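Local coordinates for virulent strain associated lipoprotein (PDB 6FZZ) that probably binds glutathione, as the related BBE31 of Borrelia burgdorferi does, and belongs to the PFam54 family of outer surface lipoproteins of Lyme disease spirochaetes, at residues 56-59 with 65-68; 106-111 with 192-197. One frame throughout, in Å; residues are numbered along the deposited sequence.

Interaction 1 of 2, residues 56-59 with 65-68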
loop_
_atom_site.group_PDB
_atom_site.type_symbol
_atom_site.label_atom_id
_atom_site.label_comp_id
_atom_site.label_asym_id
_atom_site.label_seq_id
_atom_site.Cartn_x
_atom_site.Cartn_y
_atom_site.Cartn_z
ATOM N N LEU A 56 -13.301 9.115 5.476
ATOM C CA LEU A 56 -13.399 7.665 5.400
ATOM C C LEU A 56 -14.049 7.213 6.717
ATOM O O LEU A 56 -13.445 7.266 7.793
ATOM C CB LEU A 56 -12.000 7.079 5.262
ATOM C CG LEU A 56 -11.287 7.268 3.879
ATOM C CD1 LEU A 56 -9.801 6.950 4.036
ATOM C CD2 LEU A 56 -11.922 6.368 2.830
ATOM N N ARG A 57 -15.290 6.783 6.646
ATOM C CA ARG A 57 -16.024 6.423 7.859
ATOM C C ARG A 57 -16.349 4.933 7.729
ATOM O O ARG A 57 -16.957 4.459 6.728
ATOM C CB ARG A 57 -17.282 7.341 8.019
ATOM C CG ARG A 57 -18.099 6.942 9.252
ATOM C CD ARG A 57 -19.310 7.847 9.521
ATOM N NE ARG A 57 -18.861 9.221 9.645
ATOM C CZ ARG A 57 -18.237 9.740 10.689
ATOM N NH1 ARG A 57 -17.976 9.028 11.805
ATOM N NH2 ARG A 57 -17.908 11.005 10.627
ATOM N N TRP A 58 -15.955 4.164 8.735
ATOM C CA TRP A 58 -16.280 2.726 8.744
ATOM C C TRP A 58 -17.765 2.460 8.751
ATOM O O TRP A 58 -18.490 3.150 9.465
ATOM C CB TRP A 58 -15.746 2.083 9.971
ATOM C CG TRP A 58 -14.209 2.068 10.068
ATOM C CD1 TRP A 58 -13.434 3.019 10.601
ATOM C CD2 TRP A 58 -13.331 1.053 9.585
ATOM N NE1 TRP A 58 -12.100 2.667 10.548
ATOM C CE2 TRP A 58 -11.997 1.473 9.890
ATOM C CE3 TRP A 58 -13.528 -0.155 8.890
ATOM C CZ2 TRP A 58 -10.864 0.696 9.598
ATOM C CZ3 TRP A 58 -12.381 -0.921 8.582
ATOM C CH2 TRP A 58 -11.062 -0.473 8.941
ATOM N N HIS A 59 -18.237 1.451 8.016
ATOM C CA HIS A 59 -19.679 1.187 8.042
ATOM C C HIS A 59 -20.181 0.418 9.294
ATOM O O HIS A 59 -21.272 0.689 9.795
ATOM C CB HIS A 59 -20.182 0.551 6.745
ATOM C CG HIS A 59 -21.673 0.609 6.623
ATOM N ND1 HIS A 59 -22.489 -0.456 6.939
ATOM C CD2 HIS A 59 -22.499 1.635 6.304
ATOM C CE1 HIS A 59 -23.751 -0.107 6.769
ATOM N NE2 HIS A 59 -23.786 1.163 6.404
ATOM N N THR A 65 -14.289 7.420 12.057
ATOM C CA THR A 65 -13.515 7.673 10.829
ATOM C C THR A 65 -12.092 7.098 10.950
ATOM O O THR A 65 -11.656 6.737 12.042
ATOM C CB THR A 65 -13.357 9.147 10.445
ATOM O OG1 THR A 65 -12.557 9.796 11.413
ATOM C CG2 THR A 65 -14.672 9.819 10.338
ATOM N N VAL A 66 -11.421 6.992 9.795
ATOM C CA VAL A 66 -10.032 6.559 9.759
ATOM C C VAL A 66 -9.171 7.590 10.499
ATOM O O VAL A 66 -8.051 7.290 10.978
ATOM C CB VAL A 66 -9.595 6.331 8.289
ATOM C CG1 VAL A 66 -8.064 6.241 8.134
ATOM C CG2 VAL A 66 -10.269 5.070 7.780
ATOM N N SER A 67 -9.650 8.845 10.563
ATOM C CA SER A 67 -8.936 9.853 11.316
ATOM C C SER A 67 -8.993 9.633 12.874
ATOM O O SER A 67 -8.102 10.099 13.609
ATOM C CB SER A 67 -9.493 11.276 11.006
ATOM O OG SER A 67 -8.716 12.167 11.758
ATOM N N ASP A 68 -10.013 8.932 13.367
ATOM C CA ASP A 68 -10.206 8.708 14.794
ATOM C C ASP A 68 -9.221 7.679 15.268
ATOM O O ASP A 68 -8.626 6.927 14.457
ATOM C CB ASP A 68 -11.608 8.222 15.108
ATOM C CG ASP A 68 -12.655 9.304 14.946
ATOM O OD1 ASP A 68 -12.410 10.391 15.483
ATOM O OD2 ASP A 68 -13.675 9.092 14.249
HETATM O O HOH W 1 -16.100 9.934 13.969
#
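In Arg-57 CG lies anti to the backbone N (chi1 178°) and the chain then folds at chi3 (-56°), which lays the guanidinium over the methyl of Thr-65. CG2 of Thr-65 sits 3.3 Å above the guanidinium plane of Arg-57, displaced toward the rim, and comes 3.5 Å from Arg-57 NH2. In Thr-65 a chi1 of 67° sets the hydroxyl between N and the carbonyl carbon, where it can accept from the amides of its turn, while the methyl faces the arginine. A threonine suits this place because its two branches serve different partners.

The backbones meet in a single beta bridge at Arg-57 and Thr-65. Here Val-66 N donates to Leu-56 O (2.9 Å). Next to it, Val-66 CG2 packs on Leu-56 CB at 3.7 Å and crosses the indole of Trp-58 obliquely. Leu-56 continues inward onto Tyr-76, as a buried branched aliphatic should. Trp-58 gives its NE1 proton to Ser-73 and makes a cation-pi contact with Arg-72.

Residues 65-68 form a type I turn whose ends also hold each other. Thr-65 N donates to OD2 of Asp-68 at 2.8 Å, on the anti side and somewhat out of the carboxylate plane; in return OG1 accepts weak bonds from the amides of Ser-67 and Asp-68. A water lying in the guanidinium plane accepts from Arg-57 NH1 (3.0 Å) and donates to Asp-68 OD2 (2.6 Å); NH1 also bonds Arg-63 O.

Arginine and aspartate are thus linked through water rather than by a direct salt bridge, their opposite charges probably adding a modest attraction. One backbone bond joins the two segments, Trp-58 is further bonded to the backbone of Glu-64, and apolar contacts and the water-bridged pair complete the closure.

Interaction 2 of 2, residues 106-111 with 192-197; sequences EDIFNT and KQIKEK
Thr-111, Ile-108, Ile-194 and Lys-195 meet with no ring, amide or carboxylate between them: there is no flat group here to offer a face or an edge, and the contact is made almost wholly by aliphatic carbons, methyls foremost. The two helix segments run nearly parallel, 24° apart, with axes 9.6 Å from each other.

Thr-111 stands at the centre. Its chi1 of -56° turns OG1 back onto its own helix, where it donates to Asp-107 O (2.7 Å) in the carbonyl plane, and leaves CG2 projecting across. That methyl meets CG2 of Ile-194 at 3.3 Å and CA of Lys-195 at 3.5 Å, both tight for carbon pairs. One turn earlier, CD1 of Ile-108 meets CD1 of Ile-194 at 3.9 Å, the side chains crossing at about a right angle. Ile-194 also packs on Ile-158 and Phe-162 of helix 138-170. Lys-195 lends its methylenes to the margin, while NZ reaches Gln-198 and Glu-199.

Threonine suits its place by being short, its methyl reaching across; the isoleucines fill the buried space with branched apolar chains. With the threonine hydroxyl satisfied within its own helix, no hydrogen bond joins the two segments, which meet through apolar packing.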
loop_
_atom_site.group_PDB
_atom_site.type_symbol
_atom_site.label_atom_id
_atom_site.label_comp_id
_atom_site.label_asym_id
_atom_site.label_seq_id
_atom_site.Cartn_x
_atom_site.Cartn_y
_atom_site.Cartn_z
ATOM N N GLU A 106 -12.794 7.402 -1.142
ATOM C CA GLU A 106 -13.096 5.999 -0.833
ATOM C C GLU A 106 -12.477 4.999 -1.739
ATOM O O GLU A 106 -11.841 4.041 -1.270
ATOM C CB GLU A 106 -14.617 5.773 -0.778
ATOM C CG GLU A 106 -15.227 6.428 0.440
ATOM C CD GLU A 106 -16.743 6.156 0.540
ATOM O OE1 GLU A 106 -17.309 5.426 -0.335
ATOM O OE2 GLU A 106 -17.353 6.655 1.512
ATOM N N ASP A 107 -12.607 5.193 -3.043
ATOM C CA ASP A 107 -12.193 4.170 -3.992
ATOM C C ASP A 107 -10.653 4.169 -4.097
ATOM O O ASP A 107 -10.066 3.121 -4.281
ATOM C CB ASP A 107 -12.807 4.411 -5.395
ATOM C CG ASP A 107 -14.258 3.888 -5.497
ATOM O OD1 ASP A 107 -14.826 3.552 -4.461
ATOM O OD2 ASP A 107 -14.848 3.820 -6.585
ATOM N N ILE A 108 -10.021 5.342 -4.059
ATOM C CA ILE A 108 -8.541 5.400 -4.094
ATOM C C ILE A 108 -7.953 4.814 -2.793
ATOM O O ILE A 108 -7.004 3.979 -2.851
ATOM C CB ILE A 108 -8.050 6.880 -4.248
ATOM C CG1 ILE A 108 -8.311 7.380 -5.639
ATOM C CG2 ILE A 108 -6.578 7.031 -3.886
ATOM C CD1 ILE A 108 -7.366 6.831 -6.722
ATOM N N PHE A 109 -8.441 5.286 -1.635
ATOM C CA PHE A 109 -7.809 4.923 -0.369
ATOM C C PHE A 109 -8.157 3.485 0.008
ATOM O O PHE A 109 -7.263 2.695 0.350
ATOM C CB PHE A 109 -8.112 5.914 0.774
ATOM C CG PHE A 109 -7.248 7.159 0.719
ATOM C CD1 PHE A 109 -7.597 8.237 -0.101
ATOM C CD2 PHE A 109 -6.100 7.242 1.485
ATOM C CE1 PHE A 109 -6.795 9.365 -0.158
ATOM C CE2 PHE A 109 -5.314 8.386 1.440
ATOM C CZ PHE A 109 -5.647 9.414 0.593
ATOM N N ASN A 110 -9.411 3.090 -0.111
ATOM C CA ASN A 110 -9.746 1.719 0.311
ATOM C C ASN A 110 -9.028 0.655 -0.543
ATOM O O ASN A 110 -8.621 -0.426 -0.041
ATOM C CB ASN A 110 -11.271 1.477 0.297
ATOM C CG ASN A 110 -12.010 2.215 1.409
ATOM O OD1 ASN A 110 -11.455 2.642 2.440
ATOM N ND2 ASN A 110 -13.340 2.316 1.228
ATOM N N THR A 111 -8.921 0.944 -1.828
ATOM C CA THR A 111 -8.320 0.018 -2.758
ATOM C C THR A 111 -6.820 -0.111 -2.461
ATOM O O THR A 111 -6.323 -1.238 -2.388
ATOM C CB THR A 111 -8.608 0.369 -4.257
ATOM O OG1 THR A 111 -9.998 0.454 -4.480
ATOM C CG2 THR A 111 -8.116 -0.733 -5.163
ATOM N N LYS A 192 -9.306 2.219 -11.454
ATOM C CA LYS A 192 -9.270 0.988 -12.251
ATOM C C LYS A 192 -7.931 0.218 -12.199
ATOM O O LYS A 192 -7.921 -0.971 -11.926
ATOM C CB LYS A 192 -9.647 1.280 -13.706
ATOM C CG LYS A 192 -10.405 0.120 -14.354
ATOM C CD LYS A 192 -11.523 -0.464 -13.501
ATOM C CE LYS A 192 -12.180 -1.680 -14.162
ATOM N NZ LYS A 192 -11.302 -2.898 -14.182
ATOM N N GLN A 193 -6.822 0.900 -12.446
ATOM C CA GLN A 193 -5.518 0.324 -12.284
ATOM C C GLN A 193 -5.187 -0.177 -10.859
ATOM O O GLN A 193 -4.605 -1.260 -10.728
ATOM C CB GLN A 193 -4.456 1.284 -12.786
ATOM C CG GLN A 193 -4.444 1.424 -14.296
ATOM C CD GLN A 193 -3.962 0.151 -15.017
ATOM O OE1 GLN A 193 -4.466 -0.958 -14.776
ATOM N NE2 GLN A 193 -3.000 0.313 -15.933
ATOM N N ILE A 194 -5.579 0.566 -9.821
ATOM C CA ILE A 194 -5.256 0.161 -8.450
ATOM C C ILE A 194 -6.028 -1.074 -8.192
ATOM O O ILE A 194 -5.527 -1.949 -7.518
ATOM C CB ILE A 194 -5.653 1.144 -7.334
ATOM C CG1 ILE A 194 -4.980 2.467 -7.449
ATOM C CG2 ILE A 194 -5.237 0.620 -5.932
ATOM C CD1 ILE A 194 -5.642 3.392 -6.461
ATOM N N LYS A 195 -7.292 -1.114 -8.641
ATOM C CA LYS A 195 -8.192 -2.191 -8.308
ATOM C C LYS A 195 -7.677 -3.499 -8.948
ATOM O O LYS A 195 -7.732 -4.545 -8.307
ATOM C CB LYS A 195 -9.604 -1.877 -8.798
ATOM C CG LYS A 195 -10.644 -2.897 -8.397
ATOM C CD LYS A 195 -10.939 -2.798 -6.905
ATOM C CE LYS A 195 -11.974 -3.782 -6.438
ATOM N NZ LYS A 195 -11.423 -5.108 -6.081
ATOM N N GLU A 196 -7.093 -3.407 -10.131
ATOM C CA GLU A 196 -6.512 -4.580 -10.748
ATOM C C GLU A 196 -5.314 -5.094 -9.968
ATOM O O GLU A 196 -5.158 -6.301 -9.806
ATOM C CB GLU A 196 -6.097 -4.323 -12.192
ATOM C CG GLU A 196 -7.333 -4.139 -13.079
ATOM C CD GLU A 196 -7.032 -4.174 -14.556
ATOM O OE1 GLU A 196 -5.844 -4.041 -14.968
ATOM O OE2 GLU A 196 -8.008 -4.367 -15.303
ATOM N N LYS A 197 -4.456 -4.178 -9.546
ATOM C CA LYS A 197 -3.257 -4.546 -8.813
ATOM C C LYS A 197 -3.670 -5.066 -7.445
ATOM O O LYS A 197 -3.041 -5.963 -6.908
ATOM C CB LYS A 197 -2.332 -3.340 -8.681
ATOM C CG LYS A 197 -1.678 -2.900 -9.987
ATOM C CD LYS A 197 -0.654 -3.903 -10.466
ATOM C CE LYS A 197 -0.538 -3.902 -11.983
ATOM N NZ LYS A 197 0.079 -5.197 -12.369
#

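How the interactions relate
Along the chain, interaction 1 closes before interaction 2 opens. Interaction 1 lies in the loop joining helices 15-41 and 71-83, its centre about 18 Å from the centre of the chain; interaction 2 pairs helices 105-126 and 180-209 nearer the middle. Their centres are about 17 Å apart, yet they touch: Leu-56 of the loop rests on Glu-106, Phe-109 and Asn-110, on a side of helix 105-126 other than that of Ile-108 and Thr-111. That helix therefore joins the loop to the helical core of this surface lipoprotein fragment. Tetraethylene glycol, probably from the crystallisation liquor, is found near Trp-58; Asn-110 also hydrogen-bonds tetraethylene glycol.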